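Local coordinates for protein putative amidohydrolase/peptidase (Burkholderia cenocepacia, PDB 4WJB) that probably hydrolyses carbon-nitrogen bonds other than peptide bonds, as a zinc-dependent amidohydrolase of the peptidase M20 family, at residues 267-272 with 308-313; 59-64 with 118-123; 238-241 with 247-250; 354-357 with 361-364. All blocks are in the same frame, centred on the assembly; numbering follows the deposited sequence. Where two conformers were deposited one is given.

Contact 1: 267-272 with 308-313; sequences RRYAPD and LDELDA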
loop_
_atom_site.group_PDB
_atom_site.type_symbol
_atom_site.label_atom_id
_atom_site.label_comp_id
_atom_site.label_asym_id
_atom_site.label_seq_id
_atom_site.Cartn_x
_atom_site.Cartn_y
_atom_site.Cartn_z
ATOM N N ARG A 267 15.164 7.066 14.490
ATOM C CA ARG A 267 16.062 6.463 15.468
ATOM C C ARG A 267 17.346 7.261 15.628
ATOM O O ARG A 267 17.998 7.198 16.672
ATOM C CB ARG A 267 16.380 5.019 15.068
ATOM C CG ARG A 267 15.153 4.123 15.066
ATOM C CD ARG A 267 15.505 2.677 14.741
ATOM N NE ARG A 267 14.351 1.803 14.935
ATOM C CZ ARG A 267 14.369 0.484 14.775
ATOM N NH1 ARG A 267 15.490 -0.126 14.417
ATOM N NH2 ARG A 267 13.266 -0.223 14.983
ATOM N N ARG A 268 17.705 8.023 14.601
ATOM C CA ARG A 268 18.915 8.837 14.647
ATOM C C ARG A 268 18.757 10.003 15.615
ATOM O O ARG A 268 19.713 10.399 16.283
ATOM C CB ARG A 268 19.270 9.365 13.255
ATOM C CG ARG A 268 20.592 10.130 13.211
ATOM C CD ARG A 268 20.783 10.831 11.879
ATOM N NE ARG A 268 21.026 9.898 10.781
ATOM C CZ ARG A 268 21.093 10.260 9.505
ATOM N NH1 ARG A 268 20.927 11.533 9.169
ATOM N NH2 ARG A 268 21.321 9.356 8.562
ATOM N N TYR A 269 17.548 10.549 15.692
ATOM C CA TYR A 269 17.278 11.677 16.577
ATOM C C TYR A 269 16.484 11.259 17.812
ATOM O O TYR A 269 15.603 11.985 18.274
ATOM C CB TYR A 269 16.532 12.778 15.822
ATOM C CG TYR A 269 17.361 13.453 14.754
ATOM C CD1 TYR A 269 17.419 12.945 13.462
ATOM C CD2 TYR A 269 18.088 14.598 15.040
ATOM C CE1 TYR A 269 18.179 13.563 12.485
ATOM C CE2 TYR A 269 18.848 15.222 14.072
ATOM C CZ TYR A 269 18.890 14.703 12.800
ATOM O OH TYR A 269 19.651 15.334 11.843
ATOM N N ALA A 270 16.804 10.080 18.338
ATOM C CA ALA A 270 16.212 9.588 19.577
ATOM C C ALA A 270 16.627 10.487 20.739
ATOM O O ALA A 270 17.684 11.115 20.686
ATOM C CB ALA A 270 16.637 8.145 19.829
ATOM N N PRO A 271 15.808 10.543 21.803
ATOM C CA PRO A 271 14.576 9.780 22.029
ATOM C C PRO A 271 13.292 10.467 21.562
ATOM O O PRO A 271 12.242 9.830 21.585
ATOM C CB PRO A 271 14.556 9.631 23.549
ATOM C CG PRO A 271 15.125 10.934 24.021
ATOM C CD PRO A 271 16.196 11.302 23.007
ATOM N N ASP A 272 13.357 11.732 21.156
ATOM C CA ASP A 272 12.121 12.497 20.978
ATOM C C ASP A 272 11.596 12.566 19.547
ATOM O O ASP A 272 10.445 12.942 19.324
ATOM C CB ASP A 272 12.315 13.913 21.522
ATOM C CG ASP A 272 12.440 13.933 23.035
ATOM O OD1 ASP A 272 11.836 13.054 23.688
ATOM O OD2 ASP A 272 13.152 14.807 23.566
ATOM N N LEU A 308 13.595 19.388 13.291
ATOM C CA LEU A 308 12.632 19.210 12.209
ATOM C C LEU A 308 13.197 19.729 10.888
ATOM O O LEU A 308 12.963 19.139 9.832
ATOM C CB LEU A 308 11.310 19.911 12.542
ATOM C CG LEU A 308 10.443 19.210 13.593
ATOM C CD1 LEU A 308 9.210 20.038 13.921
ATOM C CD2 LEU A 308 10.038 17.810 13.135
ATOM N N ASP A 309 13.949 20.825 10.950
ATOM C CA ASP A 309 14.614 21.348 9.760
ATOM C C ASP A 309 15.640 20.352 9.237
ATOM O O ASP A 309 15.759 20.148 8.028
ATOM C CB ASP A 309 15.294 22.685 10.052
ATOM C CG ASP A 309 14.311 23.834 10.128
ATOM O OD1 ASP A 309 13.152 23.663 9.695
ATOM O OD2 ASP A 309 14.701 24.913 10.621
ATOM N N GLU A 310 16.378 19.730 10.151
ATOM C CA GLU A 310 17.391 18.750 9.762
ATOM C C GLU A 310 16.751 17.496 9.175
ATOM O O GLU A 310 17.270 16.909 8.218
ATOM C CB GLU A 310 18.273 18.386 10.957
ATOM C CG GLU A 310 19.032 19.570 11.542
ATOM C CD GLU A 310 20.069 19.154 12.569
ATOM O OE1 GLU A 310 20.280 17.935 12.747
ATOM O OE2 GLU A 310 20.680 20.048 13.191
ATOM N N LEU A 311 15.627 17.080 9.754
ATOM C CA LEU A 311 14.886 15.932 9.244
ATOM C C LEU A 311 14.361 16.212 7.843
ATOM O O LEU A 311 14.410 15.343 6.970
ATOM C CB LEU A 311 13.732 15.579 10.176
ATOM C CG LEU A 311 14.164 14.943 11.498
ATOM C CD1 LEU A 311 13.008 14.912 12.478
ATOM C CD2 LEU A 311 14.694 13.542 11.244
ATOM N N ASP A 312 13.864 17.427 7.638
ATOM C CA ASP A 312 13.373 17.843 6.333
ATOM C C ASP A 312 14.482 17.751 5.295
ATOM O O ASP A 312 14.306 17.162 4.226
ATOM C CB ASP A 312 12.827 19.269 6.388
ATOM C CG ASP A 312 12.417 19.783 5.022
ATOM O OD1 ASP A 312 11.292 19.463 4.579
ATOM O OD2 ASP A 312 13.221 20.497 4.389
ATOM N N ALA A 313 15.627 18.333 5.625
ATOM C CA ALA A 313 16.769 18.340 4.728
ATOM C C ALA A 313 17.246 16.919 4.433
ATOM O O ALA A 313 17.567 16.588 3.286
ATOM C CB ALA A 313 17.899 19.171 5.319
#

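Contact 2: 59-64 with 118-123; sequences VQWARE and VVRALN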
loop_
_atom_site.group_PDB
_atom_site.type_symbol
_atom_site.label_atom_id
_atom_site.label_comp_id
_atom_site.label_asym_id
_atom_site.label_seq_id
_atom_site.Cartn_x
_atom_site.Cartn_y
_atom_site.Cartn_z
ATOM N N VAL A 59 -20.552 22.183 37.587
ATOM C CA VAL A 59 -20.976 23.495 38.024
ATOM C C VAL A 59 -21.578 23.398 39.425
ATOM O O VAL A 59 -21.288 24.226 40.289
ATOM C CB VAL A 59 -21.980 24.112 37.030
ATOM C CG1 VAL A 59 -22.823 25.193 37.698
ATOM C CG2 VAL A 59 -21.234 24.676 35.831
ATOM N N GLN A 60 -22.404 22.381 39.656
ATOM C CA GLN A 60 -23.003 22.190 40.973
ATOM C C GLN A 60 -21.929 21.942 42.032
ATOM O O GLN A 60 -21.957 22.553 43.100
ATOM C CB GLN A 60 -24.010 21.034 40.958
ATOM C CG GLN A 60 -24.602 20.696 42.332
ATOM C CD GLN A 60 -25.508 21.789 42.887
ATOM O OE1 GLN A 60 -26.099 22.565 42.135
ATOM N NE2 GLN A 60 -25.621 21.849 44.217
ATOM N N TRP A 61 -20.974 21.063 41.734
ATOM C CA TRP A 61 -19.911 20.760 42.694
ATOM C C TRP A 61 -19.019 21.970 42.972
ATOM O O TRP A 61 -18.601 22.202 44.115
ATOM C CB TRP A 61 -19.058 19.592 42.201
ATOM C CG TRP A 61 -19.753 18.265 42.249
ATOM C CD1 TRP A 61 -20.927 17.967 42.885
ATOM C CD2 TRP A 61 -19.316 17.052 41.624
ATOM N NE1 TRP A 61 -21.239 16.641 42.699
ATOM C CE2 TRP A 61 -20.267 16.059 41.925
ATOM C CE3 TRP A 61 -18.208 16.711 40.839
ATOM C CZ2 TRP A 61 -20.146 14.745 41.469
ATOM C CZ3 TRP A 61 -18.088 15.400 40.387
ATOM C CH2 TRP A 61 -19.053 14.438 40.703
ATOM N N ALA A 62 -18.739 22.742 41.927
ATOM C CA ALA A 62 -17.904 23.934 42.050
ATOM C C ALA A 62 -18.542 24.983 42.963
ATOM O O ALA A 62 -17.863 25.592 43.803
ATOM C CB ALA A 62 -17.634 24.526 40.687
ATOM N N ARG A 63 -19.842 25.199 42.789
ATOM C CA ARG A 63 -20.568 26.163 43.612
ATOM C C ARG A 63 -20.623 25.698 45.059
ATOM O O ARG A 63 -20.426 26.492 45.979
ATOM C CB ARG A 63 -21.979 26.387 43.059
ATOM C CG ARG A 63 -22.011 27.261 41.812
ATOM C CD ARG A 63 -23.375 27.235 41.142
ATOM N NE ARG A 63 -23.479 28.224 40.070
ATOM C CZ ARG A 63 -24.446 28.234 39.160
ATOM N NH1 ARG A 63 -25.384 27.298 39.181
ATOM N NH2 ARG A 63 -24.471 29.171 38.225
ATOM N N GLU A 64 -20.879 24.408 45.259
ATOM C CA GLU A 64 -20.894 23.828 46.600
ATOM C C GLU A 64 -19.534 23.976 47.282
ATOM O O GLU A 64 -19.448 24.009 48.512
ATOM C CB GLU A 64 -21.302 22.354 46.539
ATOM C CG GLU A 64 -22.765 22.141 46.167
ATOM C CD GLU A 64 -23.100 20.691 45.864
ATOM O OE1 GLU A 64 -22.207 19.826 45.976
ATOM O OE2 GLU A 64 -24.269 20.414 45.518
ATOM N N VAL A 118 -8.384 20.191 43.687
ATOM C CA VAL A 118 -7.462 21.219 44.158
ATOM C C VAL A 118 -8.218 22.279 44.957
ATOM O O VAL A 118 -7.777 22.691 46.036
ATOM C CB VAL A 118 -6.697 21.878 42.984
ATOM C CG1 VAL A 118 -6.010 23.163 43.429
ATOM C CG2 VAL A 118 -5.669 20.903 42.417
ATOM N N VAL A 119 -9.368 22.698 44.436
ATOM C CA VAL A 119 -10.198 23.679 45.126
ATOM C C VAL A 119 -10.672 23.133 46.471
ATOM O O VAL A 119 -10.536 23.792 47.502
ATOM C CB VAL A 119 -11.416 24.089 44.278
ATOM C CG1 VAL A 119 -12.438 24.844 45.136
ATOM C CG2 VAL A 119 -10.967 24.937 43.102
ATOM N N ARG A 120 -11.210 21.916 46.455
ATOM C CA ARG A 120 -11.669 21.268 47.679
ATOM C C ARG A 120 -10.548 21.114 48.705
ATOM O O ARG A 120 -10.772 21.306 49.901
ATOM C CB ARG A 120 -12.274 19.902 47.363
ATOM C CG ARG A 120 -13.614 19.970 46.657
ATOM C CD ARG A 120 -14.049 18.588 46.183
ATOM N NE ARG A 120 -15.424 18.588 45.691
ATOM C CZ ARG A 120 -16.042 17.515 45.212
ATOM N NH1 ARG A 120 -15.405 16.352 45.151
ATOM N NH2 ARG A 120 -17.298 17.605 44.799
ATOM N N ALA A 121 -9.348 20.778 48.238
ATOM C CA ALA A 121 -8.213 20.566 49.136
ATOM C C ALA A 121 -7.757 21.877 49.765
ATOM O O ALA A 121 -7.395 21.914 50.938
ATOM C CB ALA A 121 -7.060 19.909 48.397
ATOM N N LEU A 122 -7.766 22.948 48.978
ATOM C CA LEU A 122 -7.448 24.272 49.496
ATOM C C LEU A 122 -8.482 24.701 50.541
ATOM O O LEU A 122 -8.135 25.303 51.556
ATOM C CB LEU A 122 -7.372 25.290 48.356
ATOM C CG LEU A 122 -6.156 25.151 47.436
ATOM C CD1 LEU A 122 -6.289 26.057 46.219
ATOM C CD2 LEU A 122 -4.873 25.450 48.207
ATOM N N ASN A 123 -9.748 24.378 50.289
ATOM C CA ASN A 123 -10.817 24.655 51.247
ATOM C C ASN A 123 -10.609 23.910 52.570
ATOM O O ASN A 123 -10.734 24.496 53.643
ATOM C CB ASN A 123 -12.182 24.280 50.664
ATOM C CG ASN A 123 -12.663 25.260 49.605
ATOM O OD1 ASN A 123 -12.082 26.331 49.409
ATOM N ND2 ASN A 123 -13.747 24.901 48.927
HETATM O O HOH W 1 -17.830 20.421 45.807
#

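Contact 3: 238-241 with 247-250; sequences AHAG and FRRD. With EDO (1,2-ethanediol), chain H.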
loop_
_atom_site.group_PDB
_atom_site.type_symbol
_atom_site.label_atom_id
_atom_site.label_comp_id
_atom_site.label_asym_id
_atom_site.label_seq_id
_atom_site.Cartn_x
_atom_site.Cartn_y
_atom_site.Cartn_z
ATOM N N ALA A 238 5.774 -2.804 -15.745
ATOM C CA ALA A 238 6.438 -3.855 -16.502
ATOM C C ALA A 238 6.042 -5.234 -16.001
ATOM O O ALA A 238 5.937 -5.465 -14.793
ATOM C CB ALA A 238 7.945 -3.684 -16.435
ATOM N N HIS A 239 5.809 -6.140 -16.944
ATOM C CA HIS A 239 5.523 -7.529 -16.631
ATOM C C HIS A 239 6.764 -8.174 -16.019
ATOM O O HIS A 239 7.845 -8.126 -16.601
ATOM C CB HIS A 239 5.076 -8.275 -17.891
ATOM C CG HIS A 239 4.642 -9.684 -17.643
ATOM N ND1 HIS A 239 5.411 -10.772 -17.994
ATOM C CD2 HIS A 239 3.519 -10.183 -17.075
ATOM C CE1 HIS A 239 4.779 -11.882 -17.658
ATOM N NE2 HIS A 239 3.629 -11.553 -17.096
ATOM N N ALA A 240 6.596 -8.780 -14.848
ATOM C CA ALA A 240 7.719 -9.274 -14.054
ATOM C C ALA A 240 8.526 -10.377 -14.737
ATOM O O ALA A 240 9.754 -10.382 -14.669
ATOM C CB ALA A 240 7.214 -9.761 -12.701
ATOM N N GLY A 241 7.840 -11.309 -15.393
ATOM C CA GLY A 241 8.507 -12.436 -16.021
ATOM C C GLY A 241 9.396 -12.072 -17.197
ATOM O O GLY A 241 10.456 -12.669 -17.393
ATOM N N PHE A 247 16.599 -3.989 -16.162
ATOM C CA PHE A 247 15.759 -3.105 -16.974
ATOM C C PHE A 247 14.699 -2.384 -16.141
ATOM O O PHE A 247 14.006 -1.498 -16.641
ATOM C CB PHE A 247 15.054 -3.889 -18.089
ATOM C CG PHE A 247 15.983 -4.511 -19.097
ATOM C CD1 PHE A 247 17.337 -4.218 -19.103
ATOM C CD2 PHE A 247 15.489 -5.389 -20.054
ATOM C CE1 PHE A 247 18.185 -4.799 -20.037
ATOM C CE2 PHE A 247 16.330 -5.971 -20.987
ATOM C CZ PHE A 247 17.680 -5.674 -20.980
ATOM N N ARG A 248 14.574 -2.770 -14.877
ATOM C CA ARG A 248 13.429 -2.368 -14.065
ATOM C C ARG A 248 13.511 -0.963 -13.470
ATOM O O ARG A 248 14.581 -0.492 -13.079
ATOM C CB ARG A 248 13.226 -3.376 -12.934
ATOM C CG ARG A 248 12.940 -4.783 -13.424
ATOM C CD ARG A 248 12.536 -5.685 -12.282
ATOM N NE ARG A 248 12.107 -6.997 -12.755
ATOM C CZ ARG A 248 11.505 -7.895 -11.982
ATOM N NH1 ARG A 248 11.258 -7.613 -10.709
ATOM N NH2 ARG A 248 11.139 -9.065 -12.480
ATOM N N ARG A 249 12.355 -0.310 -13.418
ATOM C CA ARG A 249 12.176 0.947 -12.710
ATOM C C ARG A 249 11.077 0.740 -11.676
ATOM O O ARG A 249 9.960 1.239 -11.825
ATOM C CB ARG A 249 11.818 2.084 -13.670
ATOM C CG ARG A 249 12.919 2.435 -14.662
ATOM C CD ARG A 249 14.165 2.922 -13.942
ATOM N NE ARG A 249 15.201 3.381 -14.865
ATOM C CZ ARG A 249 16.177 2.613 -15.338
ATOM N NH1 ARG A 249 16.258 1.337 -14.981
ATOM N NH2 ARG A 249 17.074 3.120 -16.169
ATOM N N ASP A 250 11.401 -0.024 -10.638
ATOM C CA ASP A 250 10.425 -0.439 -9.639
ATOM C C ASP A 250 10.183 0.661 -8.611
ATOM O O ASP A 250 11.043 0.947 -7.779
ATOM C CB ASP A 250 10.898 -1.724 -8.950
ATOM C CG ASP A 250 9.802 -2.403 -8.143
ATOM O OD1 ASP A 250 8.991 -1.695 -7.499
ATOM O OD2 ASP A 250 9.771 -3.653 -8.131
HETATM C C1 EDO H . 1.807 -14.795 -16.252
HETATM O O1 EDO H . 2.070 -13.664 -15.411
HETATM C C2 EDO H . 2.912 -14.909 -17.297
HETATM O O2 EDO H . 2.931 -16.228 -17.856
#

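Contact 4: 354-357 with 361-364; sequences AARS and SHMD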
loop_
_atom_site.group_PDB
_atom_site.type_symbol
_atom_site.label_atom_id
_atom_site.label_comp_id
_atom_site.label_asym_id
_atom_site.label_seq_id
_atom_site.Cartn_x
_atom_site.Cartn_y
_atom_site.Cartn_z
ATOM N N ALA A 354 7.328 20.440 42.361
ATOM C CA ALA A 354 6.205 19.867 43.093
ATOM C C ALA A 354 6.368 18.354 43.245
ATOM O O ALA A 354 6.286 17.826 44.356
ATOM C CB ALA A 354 4.889 20.200 42.402
ATOM N N ALA A 355 6.607 17.668 42.129
ATOM C CA ALA A 355 6.823 16.222 42.140
ATOM C C ALA A 355 7.932 15.836 43.121
ATOM O O ALA A 355 7.793 14.878 43.882
ATOM C CB ALA A 355 7.156 15.720 40.734
ATOM N N ARG A 356 9.023 16.594 43.101
ATOM C CA ARG A 356 10.134 16.377 44.025
ATOM C C ARG A 356 9.726 16.459 45.489
ATOM O O ARG A 356 10.029 15.564 46.281
ATOM C CB ARG A 356 11.245 17.396 43.771
ATOM C CG ARG A 356 12.004 17.186 42.484
ATOM C CD ARG A 356 13.327 17.922 42.530
ATOM N NE ARG A 356 14.193 17.528 41.426
ATOM C CZ ARG A 356 14.519 18.322 40.412
ATOM N NH1 ARG A 356 14.058 19.567 40.367
ATOM N NH2 ARG A 356 15.314 17.873 39.447
ATOM N N SER A 357 9.041 17.544 45.840
ATOM C CA SER A 357 8.636 17.796 47.217
ATOM C C SER A 357 7.703 16.704 47.728
ATOM O O SER A 357 7.644 16.438 48.928
ATOM C CB SER A 357 7.959 19.164 47.325
ATOM O OG SER A 357 8.788 20.186 46.797
ATOM N N SER A 361 8.198 9.768 41.947
ATOM C CA SER A 361 9.050 9.479 40.801
ATOM C C SER A 361 8.583 10.322 39.621
ATOM O O SER A 361 7.380 10.499 39.415
ATOM C CB SER A 361 9.018 7.990 40.447
ATOM O OG SER A 361 7.716 7.588 40.059
ATOM N N HIS A 362 9.530 10.849 38.854
ATOM C CA HIS A 362 9.188 11.757 37.766
ATOM C C HIS A 362 10.240 11.768 36.663
ATOM O O HIS A 362 11.379 11.356 36.871
ATOM C CB HIS A 362 8.997 13.175 38.310
ATOM C CG HIS A 362 10.233 13.752 38.928
ATOM N ND1 HIS A 362 11.121 14.537 38.224
ATOM C CD2 HIS A 362 10.738 13.643 40.180
ATOM C CE1 HIS A 362 12.113 14.898 39.019
ATOM N NE2 HIS A 362 11.905 14.368 40.211
ATOM N N MET A 363 9.843 12.241 35.488
ATOM C CA MET A 363 10.765 12.425 34.376
ATOM C C MET A 363 10.218 13.469 33.418
ATOM O O MET A 363 9.010 13.679 33.354
ATOM C CB MET A 363 11.003 11.102 33.641
ATOM C CG MET A 363 9.740 10.485 33.065
ATOM S SD MET A 363 10.042 8.977 32.114
ATOM C CE MET A 363 10.804 9.630 30.632
ATOM N N ASP A 364 11.107 14.122 32.678
ATOM C CA ASP A 364 10.692 15.030 31.618
ATOM C C ASP A 364 10.084 14.237 30.462
ATOM O O ASP A 364 10.529 13.132 30.140
ATOM C CB ASP A 364 11.873 15.868 31.120
ATOM C CG ASP A 364 12.280 16.958 32.100
ATOM O OD1 ASP A 364 11.819 16.943 33.263
ATOM O OD2 ASP A 364 13.072 17.838 31.701
#

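Contact 1: 267-272 with 308-313
Tyr269, the first residue to leave helical geometry after helix 251-268, reaches across to Glu310 and Leu311 of helix 305-326. These are the two helices of the dimerisation domain, which in the M20 fold lie against an antiparallel sheet; the nearest CA atoms, Tyr269 to Leu311, stand 8.8 Å apart, and every close approach is between side chains. Its polar component is a single hydrogen bond. The phenol OH of Tyr269 donates to OE1 of Glu310 at 2.8 Å, and OE1 accepts through its anti lone pair, on the side away from the other carboxylate oxygen. OE1 approaches at the edge of the ring, and the ring and carboxylate planes are turned 69° apart. With CG of Tyr269 anti to its own carbonyl carbon (chi1 -68°), the ring projects across the gap toward helix 305-326. The apolar component lies on the inner side, where buried Leu311 also packs on Leu265 of helix 251-268 and on Phe300 of strand 289-302. Tyr269 and Leu311 run past each other in opposite directions. The methyl CD2 of Leu311 comes obliquely to the ring, 3.6 Å from CD1 of Tyr269 and 3.7 Å from its CE1.

Contact 2: 59-64 with 118-123
Two helices of the zinc-binding catalytic domain, 49-64 and 109-124, are joined at the protein surface by one aromatic-guanidinium contact, Trp61 with Arg120, and by a water bridge beside it. Only 100 Å² is buried, which fits a contact resting on one pair of long side chains. The terminal NH2 of Arg120 sits over one face of the indole, displaced toward the rim on the five-membered-ring side, 3.6 Å from CG of Trp61. The same nitrogen also lies 3.7 Å from Trp61 CB. The guanidinium is not laid flat on the ring, since the two planes are inclined by 49°. Its CZ is 5.2 Å from the centroid of the five-membered ring of Trp61, 29° off the normal, so any cation-pi attraction is weak at most. Arg120 has its CG anti to the carbonyl carbon (chi1 -71°) and is extended from CG to NE, a shape that carries the charged end across from a CB that does not itself face the other helix.

The water provides the polar link: it donates to Trp61 O at 2.6 Å and accepts from Arg120 NE at 3.0 Å, lying at the guanidinium edge and in its plane. The oppositely charged Glu64 stays apart, its OE1 5.5 Å from Arg120 NH2.

Around the pair, helix 21-31 borders both residues, through Ser27, Arg30 and Met31 at Trp61 and Arg23 at Arg120. Strand 77-81 packs against Val59, Ala62, Val119 and Leu122, while helix 403-421 covers Val118 and Leu122.

Contact 3: 238-241 with 247-250
Ala240 and Arg248 meet where a short strand turns back toward a helix. The carbonyl O of Ala240 lies 2.9 Å from NH2 of Arg248, at the edge of the guanidinium and near its plane, and the methyl CB of Ala240 is 4.0 Å from the same nitrogen. Arg248 reaches this place with CG anti to its carbonyl carbon (chi1 -61°) and a chain extended from CG to NE. Both residues are buried, and the guanidinium has further partners: NE donates to Thr243 O inside the connecting turn, and NH1 is hydrogen-bonded to Thr276 OG1 of the second subunit.

Arg249 NH1 donates to Arg248 O at 3.1 Å; the donor stands above the carbonyl plane, 60° out of it, while the oxygen lies in the guanidinium plane. On the other segment His239 turns away from this pair. Its NE2 shares a hydrogen bond of 3.1 Å and 158° with O1 of 1,2-ethanediol, probably a crystallisation additive, also hydrogen-bonded to Asn288 ND2 of the same chain and to Arg301 NH2 of the second subunit.

Farther out, Ala238 and Ala240 form backbone hydrogen bonds to Val290 and Asn288, and Gly241 O accepts from Arg274 NE and Gln224 NE2 of the second subunit. Asp250 N-caps helix 251-268, its OD1 accepting from Val253 N. This strand-loop-helix connection of the M20 dimerisation domain presents His239 to Gly368 of the second subunit, consistent with related carbamoylases and beta-alanine synthases, where a histidine of this domain probably completes the partner's active site.

Contact 4: 354-357 with 361-364
This is helix-to-strand packing across a tight connection: the last turn of helix 345-357 rests on the beginning of strand 362-367, with three residues between the two segments. The closest CA atoms, those of Ala355 and His362, are 6.7 Å apart, and the pairing buries 148 Å², about half of it on His362 and the rest chiefly on Ala355 and Arg356. The His362 side chain has CG placed between its backbone N and carbonyl carbon (chi1 63°), which directs the imidazole back toward the helix, with NE2 reaching Arg356. At its base, CB of Ala355 lies 4.0 Å from CB of His362 and 4.1 Å from its CG. This methyl is buried and also touches Ile217, as does His362.

In the fold, the strand lies parallel to the beginning of strand 217-234 in the catalytic domain, with Ser361 and Met363 forming backbone hydrogen bonds to Ile217. Through Ala354 and Ser357 the helix also packs on helix 403-421. A salt bridge from Asp364 OD2 to Arg352 NH2 ties strand and helix together a turn farther back.

Toward solvent, Arg356 crosses the outer end of the imidazole obliquely, beside NE2. Its aliphatic part makes the approach, CG being 3.6 Å from NE2 of His362. The guanidinium and imidazole planes are almost perpendicular, 89° apart, and NE of Arg356 remains 4.1 Å from His362 NE2.

Overall arrangement
From the N terminus the contacts come in series, none enclosing or crossing another. Contact 2 closes first, over the 53 residues between helices 49-64 and 109-124. Contact 3 then closes the short loop 242-246, and helix 251-268 carries the chain from there to contact 1, whose centre is 34 Å away. Contact 1 closes the hairpin of strands 274-283 and 289-302, and contact 4 the short turn 358-360. Contacts 1 and 3 tie parts of the dimerisation domain, contact 3 at the partner subunit; contacts 2 and 4 belong to the catalytic domain and both border helix 403-421. The nearest atoms of contacts 1 and 4 are about 7 Å apart, without touching.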